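Long-range contacts in cytokinin riboside 5'-monophosphate phosphoribohydrolase (Streptomyces coelicolor, PDB 5ZI9), which belongs to the SLOG clan and forms a six-chain assembly whose subunits have a Rossmann-like core of parallel strands flanked by helices: residues G99-G104 with L124-T129; A103-I108 with L245-A250. All blocks are in the same frame, centred on the assembly; numbering follows the deposited sequence.

Contact 1: residues G99-G104 with L124-T129; sequences GLVEAG and LEAKGT. With EDO (1,2-ethanediol), chain M.
V101 lies over A126 with CG1 and CB and over G128 with both methyls, and carries most of this contact. Its CG1 lies 3.6 Å from A126 CB. The same methyl sits 3.5 Å from G128 CA, and it also meets the main chain of A126, with CG1 3.4 Å from A126 O. CG2, from the same side, stands 4.0 Å from G128 CA. With chi1 at 170°, CG1 extends away from the V101 backbone N and meets the turn that follows helix 115-125. G128 has no side chain, and the CA atoms of V101 and G128 approach to 5.4 Å. The two helices come from successive beta-alpha-beta crossovers of the Rossmann-like sheet, with strand 106-109 between them in the chain. Both end in a Schellman motif, with G104 and K127 as the residues of positive phi. The last turn of helix 88-102 packs, at the surface, against the turn that leaves helix 115-125. E102 adds a looser touch. Its chain bends at chi2, and OE2 ends 4.1 Å from A126 CB. R98, one turn back on helix 88-102, also touches A126. No hydrogen bond joins the two segments. The T129 N-H is taken by O1 of 1,2-ethanediol, at 2.9 Å from T129 N and 158° at the hydrogen. The same O1 lies 3.8 Å from V101 CG2.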
loop_
_atom_site.group_PDB
_atom_site.type_symbol
_atom_site.label_atom_id
_atom_site.label_comp_id
_atom_site.label_asym_id
_atom_site.label_seq_id
_atom_site.Cartn_x
_atom_site.Cartn_y
_atom_site.Cartn_z
ATOM N N GLY B 99 34.282 2.047 -23.172
ATOM C CA GLY B 99 34.290 0.648 -23.534
ATOM C C GLY B 99 32.906 0.022 -23.413
ATOM O O GLY B 99 32.407 -0.615 -24.361
ATOM N N LEU B 100 32.253 0.253 -22.269
ATOM C CA LEU B 100 30.944 -0.390 -21.979
ATOM C C LEU B 100 29.836 0.108 -22.873
ATOM O O LEU B 100 28.995 -0.675 -23.314
ATOM C CB LEU B 100 30.559 -0.221 -20.508
ATOM C CG LEU B 100 31.615 -0.911 -19.625
ATOM C CD1 LEU B 100 31.646 -0.349 -18.223
ATOM C CD2 LEU B 100 31.452 -2.418 -19.604
ATOM N N VAL B 101 29.850 1.405 -23.161
ATOM C CA VAL B 101 28.854 2.004 -24.072
ATOM C C VAL B 101 28.945 1.338 -25.448
ATOM O O VAL B 101 27.941 0.871 -25.993
ATOM C CB VAL B 101 29.052 3.544 -24.179
ATOM C CG1 VAL B 101 28.193 4.123 -25.297
ATOM C CG2 VAL B 101 28.680 4.196 -22.861
ATOM N N GLU B 102 30.171 1.302 -25.970
ATOM C CA GLU B 102 30.479 0.695 -27.254
ATOM C C GLU B 102 30.066 -0.761 -27.313
ATOM O O GLU B 102 29.709 -1.237 -28.382
ATOM C CB GLU B 102 31.979 0.830 -27.573
ATOM C CG GLU B 102 32.313 1.971 -28.527
ATOM C CD GLU B 102 33.533 2.770 -28.116
ATOM O OE1 GLU B 102 34.518 2.187 -27.568
ATOM O OE2 GLU B 102 33.496 4.014 -28.326
ATOM N N ALA B 103 30.117 -1.459 -26.176
ATOM C CA ALA B 103 29.614 -2.844 -26.084
ATOM C C ALA B 103 28.091 -2.991 -25.975
ATOM O O ALA B 103 27.601 -4.112 -25.904
ATOM C CB ALA B 103 30.283 -3.556 -24.933
ATOM N N GLY B 104 27.350 -1.883 -25.943
ATOM C CA GLY B 104 25.899 -1.914 -25.838
ATOM C C GLY B 104 25.308 -1.743 -24.440
ATOM O O GLY B 104 24.092 -1.854 -24.272
ATOM N N LEU B 124 29.555 9.244 -21.507
ATOM C CA LEU B 124 29.056 10.405 -22.253
ATOM C C LEU B 124 29.880 10.671 -23.503
ATOM O O LEU B 124 29.321 10.919 -24.580
ATOM C CB LEU B 124 29.042 11.662 -21.371
ATOM C CG LEU B 124 27.832 11.845 -20.447
ATOM C CD1 LEU B 124 27.779 13.312 -20.028
ATOM C CD2 LEU B 124 26.486 11.386 -21.050
ATOM N N GLU B 125 31.205 10.610 -23.359
ATOM C CA GLU B 125 32.111 10.691 -24.514
ATOM C C GLU B 125 31.680 9.785 -25.664
ATOM O O GLU B 125 31.786 10.193 -26.833
ATOM C CB GLU B 125 33.541 10.336 -24.141
ATOM C CG GLU B 125 34.213 11.366 -23.252
ATOM C CD GLU B 125 35.707 11.094 -23.045
ATOM O OE1 GLU B 125 36.261 10.252 -23.808
ATOM O OE2 GLU B 125 36.333 11.726 -22.133
ATOM N N ALA B 126 31.191 8.583 -25.321
ATOM C CA ALA B 126 30.728 7.597 -26.302
ATOM C C ALA B 126 29.244 7.746 -26.615
ATOM O O ALA B 126 28.660 6.877 -27.239
ATOM C CB ALA B 126 31.052 6.179 -25.836
ATOM N N LYS B 127 28.650 8.867 -26.208
ATOM C CA LYS B 127 27.243 9.162 -26.465
ATOM C C LYS B 127 26.289 8.050 -25.997
ATOM O O LYS B 127 25.327 7.727 -26.674
ATOM C CB LYS B 127 27.032 9.484 -27.966
ATOM C CG LYS B 127 28.200 10.212 -28.681
ATOM C CD LYS B 127 28.091 11.735 -28.744
ATOM C CE LYS B 127 29.371 12.452 -28.266
ATOM N NZ LYS B 127 29.059 13.846 -27.781
ATOM N N GLY B 128 26.554 7.465 -24.833
ATOM C CA GLY B 128 25.692 6.408 -24.285
ATOM C C GLY B 128 24.845 6.953 -23.158
ATOM O O GLY B 128 24.848 8.158 -22.891
ATOM N N THR B 129 24.156 6.056 -22.464
ATOM C CA THR B 129 23.339 6.447 -21.314
ATOM C C THR B 129 24.145 6.316 -20.002
ATOM O O THR B 129 24.650 5.241 -19.666
ATOM C CB THR B 129 21.954 5.764 -21.264
ATOM O OG1 THR B 129 21.773 5.155 -19.997
ATOM C CG2 THR B 129 21.766 4.737 -22.296
HETATM C C1 EDO M . 24.076 2.315 -23.649
HETATM O O1 EDO M . 24.990 3.390 -23.279
HETATM C C2 EDO M . 23.468 2.506 -25.026
HETATM O O2 EDO M . 22.349 3.417 -24.848
#

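Contact 2: residues A103-I108 with L245-A250. With EDO (1,2-ethanediol), chain M.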
loop_
_atom_site.group_PDB
_atom_site.type_symbol
_atom_site.label_atom_id
_atom_site.label_comp_id
_atom_site.label_asym_id
_atom_site.label_seq_id
_atom_site.Cartn_x
_atom_site.Cartn_y
_atom_site.Cartn_z
ATOM N N ALA B 103 30.117 -1.459 -26.176
ATOM C CA ALA B 103 29.614 -2.844 -26.084
ATOM C C ALA B 103 28.091 -2.991 -25.975
ATOM O O ALA B 103 27.601 -4.112 -25.904
ATOM C CB ALA B 103 30.283 -3.556 -24.933
ATOM N N GLY B 104 27.350 -1.883 -25.943
ATOM C CA GLY B 104 25.899 -1.914 -25.838
ATOM C C GLY B 104 25.308 -1.743 -24.440
ATOM O O GLY B 104 24.092 -1.854 -24.272
ATOM N N PHE B 105 26.137 -1.445 -23.444
ATOM C CA PHE B 105 25.647 -1.284 -22.074
ATOM C C PHE B 105 25.431 0.156 -21.657
ATOM O O PHE B 105 26.164 1.058 -22.078
ATOM C CB PHE B 105 26.632 -1.899 -21.075
ATOM C CG PHE B 105 26.780 -3.383 -21.214
ATOM C CD1 PHE B 105 25.738 -4.230 -20.866
ATOM C CD2 PHE B 105 27.958 -3.935 -21.701
ATOM C CE1 PHE B 105 25.869 -5.604 -20.994
ATOM C CE2 PHE B 105 28.089 -5.304 -21.843
ATOM C CZ PHE B 105 27.043 -6.147 -21.484
ATOM N N ALA B 106 24.461 0.370 -20.770
ATOM C CA ALA B 106 24.409 1.629 -20.020
ATOM C C ALA B 106 25.428 1.615 -18.875
ATOM O O ALA B 106 25.835 0.558 -18.407
ATOM C CB ALA B 106 23.010 1.868 -19.502
ATOM N N VAL B 107 25.850 2.773 -18.415
ATOM C CA VAL B 107 26.756 2.760 -17.290
ATOM C C VAL B 107 26.095 3.318 -16.046
ATOM O O VAL B 107 25.642 4.452 -16.056
ATOM C CB VAL B 107 28.032 3.515 -17.607
ATOM C CG1 VAL B 107 28.978 3.518 -16.396
ATOM C CG2 VAL B 107 28.689 2.858 -18.812
ATOM N N ILE B 108 26.067 2.510 -14.981
ATOM C CA ILE B 108 25.484 2.910 -13.696
ATOM C C ILE B 108 26.575 3.135 -12.674
ATOM O O ILE B 108 27.421 2.298 -12.510
ATOM C CB ILE B 108 24.492 1.856 -13.154
ATOM C CG1 ILE B 108 23.298 1.670 -14.100
ATOM C CG2 ILE B 108 23.938 2.310 -11.804
ATOM C CD1 ILE B 108 22.497 0.427 -13.809
ATOM N N LEU B 245 35.244 -9.422 -21.163
ATOM C CA LEU B 245 34.791 -10.360 -20.137
ATOM C C LEU B 245 33.338 -10.158 -19.784
ATOM O O LEU B 245 32.585 -11.129 -19.722
ATOM C CB LEU B 245 35.611 -10.234 -18.863
ATOM C CG LEU B 245 37.012 -10.858 -18.967
ATOM C CD1 LEU B 245 37.973 -10.288 -17.928
ATOM C CD2 LEU B 245 36.912 -12.371 -18.856
ATOM N N VAL B 246 32.964 -8.897 -19.580
ATOM C CA VAL B 246 31.624 -8.555 -19.179
ATOM C C VAL B 246 30.624 -8.852 -20.298
ATOM O O VAL B 246 29.562 -9.394 -20.008
ATOM C CB VAL B 246 31.565 -7.105 -18.675
ATOM C CG1 VAL B 246 30.198 -6.511 -18.874
ATOM C CG2 VAL B 246 31.969 -7.049 -17.208
ATOM N N SER B 247 30.949 -8.519 -21.555
ATOM C CA SER B 247 30.012 -8.738 -22.686
ATOM C C SER B 247 29.862 -10.220 -22.996
ATOM O O SER B 247 28.762 -10.670 -23.358
ATOM C CB SER B 247 30.428 -7.993 -23.959
ATOM O OG SER B 247 31.315 -6.939 -23.657
ATOM N N LYS B 248 30.955 -10.970 -22.850
ATOM C CA LYS B 248 30.893 -12.423 -22.983
ATOM C C LYS B 248 29.900 -13.021 -21.956
ATOM O O LYS B 248 28.863 -13.567 -22.339
ATOM C CB LYS B 248 32.296 -13.045 -22.861
ATOM C CG LYS B 248 32.529 -14.299 -23.699
ATOM C CD LYS B 248 32.871 -15.574 -22.900
ATOM C CE LYS B 248 33.782 -16.497 -23.735
ATOM N NZ LYS B 248 34.277 -17.712 -23.031
ATOM N N GLU B 249 30.183 -12.821 -20.671
ATOM C CA GLU B 249 29.385 -13.389 -19.555
ATOM C C GLU B 249 27.955 -12.799 -19.268
ATOM O O GLU B 249 27.088 -13.557 -18.819
ATOM C CB GLU B 249 30.224 -13.384 -18.256
ATOM C CG GLU B 249 31.086 -14.618 -18.013
ATOM C CD GLU B 249 32.339 -14.327 -17.174
ATOM O OE1 GLU B 249 32.237 -14.193 -15.928
ATOM O OE2 GLU B 249 33.450 -14.252 -17.753
ATOM N N ALA B 250 27.701 -11.495 -19.489
ATOM C CA ALA B 250 26.377 -10.866 -19.158
ATOM C C ALA B 250 25.277 -11.188 -20.162
ATOM O O ALA B 250 24.089 -11.355 -19.802
ATOM C CB ALA B 250 26.506 -9.353 -19.059
HETATM C C1 EDO M . 24.076 2.315 -23.649
HETATM O O1 EDO M . 24.990 3.390 -23.279
HETATM C C2 EDO M . 23.468 2.506 -25.026
HETATM O O2 EDO M . 22.349 3.417 -24.848
#
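F105 reaches across to helix 239-249 with the far end of its ring, while its CB only sets the direction. The bond to CB points toward the helix. At chi1 -64°, CG lies opposite the F105 carbonyl carbon, and the far end of the ring meets V246, S247 and A250. Further out, CE2 is 3.8 Å from V246 CG1, a methyl that approaches the ring obliquely. CE2 also meets the main chain of the helix, 4.0 Å from S247 CA, which lies at the ring edge near its plane. At the tip, CZ is 4.1 Å from A250 CB, again an oblique approach. V246 and A250 are one helical turn apart, and the A250 N to V246 O bond of 2.9 Å holds them in that spacing. In the Rossmann-like fold, helix 239-249 is the last helix. It follows the outermost strand of the sheet in this chain, 234-236, and packs back over the sheet beside the end of helix 88-102. V246 faces the sheet, where it also touches I75 and V171. F105 also touches I75, and it shares Q168 with A250. The S247 side chain adds its own contact: OG lies 3.8 Å from A103 CB and also nears F105 CE2. That hydroxyl is hydrogen-bonded to V243 O in its own helix; against the A103 methyl it makes van der Waals contact.

How the contacts relate
Contacts 1 and 2 share A103 and G104, the turn from helix 88-102 to strand 106-109, and their centres are about 10 Å apart. Both are surface contacts without a hydrogen bond between their segments. Contact 1 joins neighbouring helices close in sequence, with valine methyls against A126 CB and the main chain of A126 and G128. Contact 2 brings in helix 239-249, far away in sequence, through an aromatic ring and includes one buried residue, V246. Two probable backbone hydrogen bonds tie the sites together. F105 N to L100 O belongs to the Schellman motif of the shared turn. V107 N to T129 O belongs to the pairing of strand 106-109 with the chain entering strand 130-135.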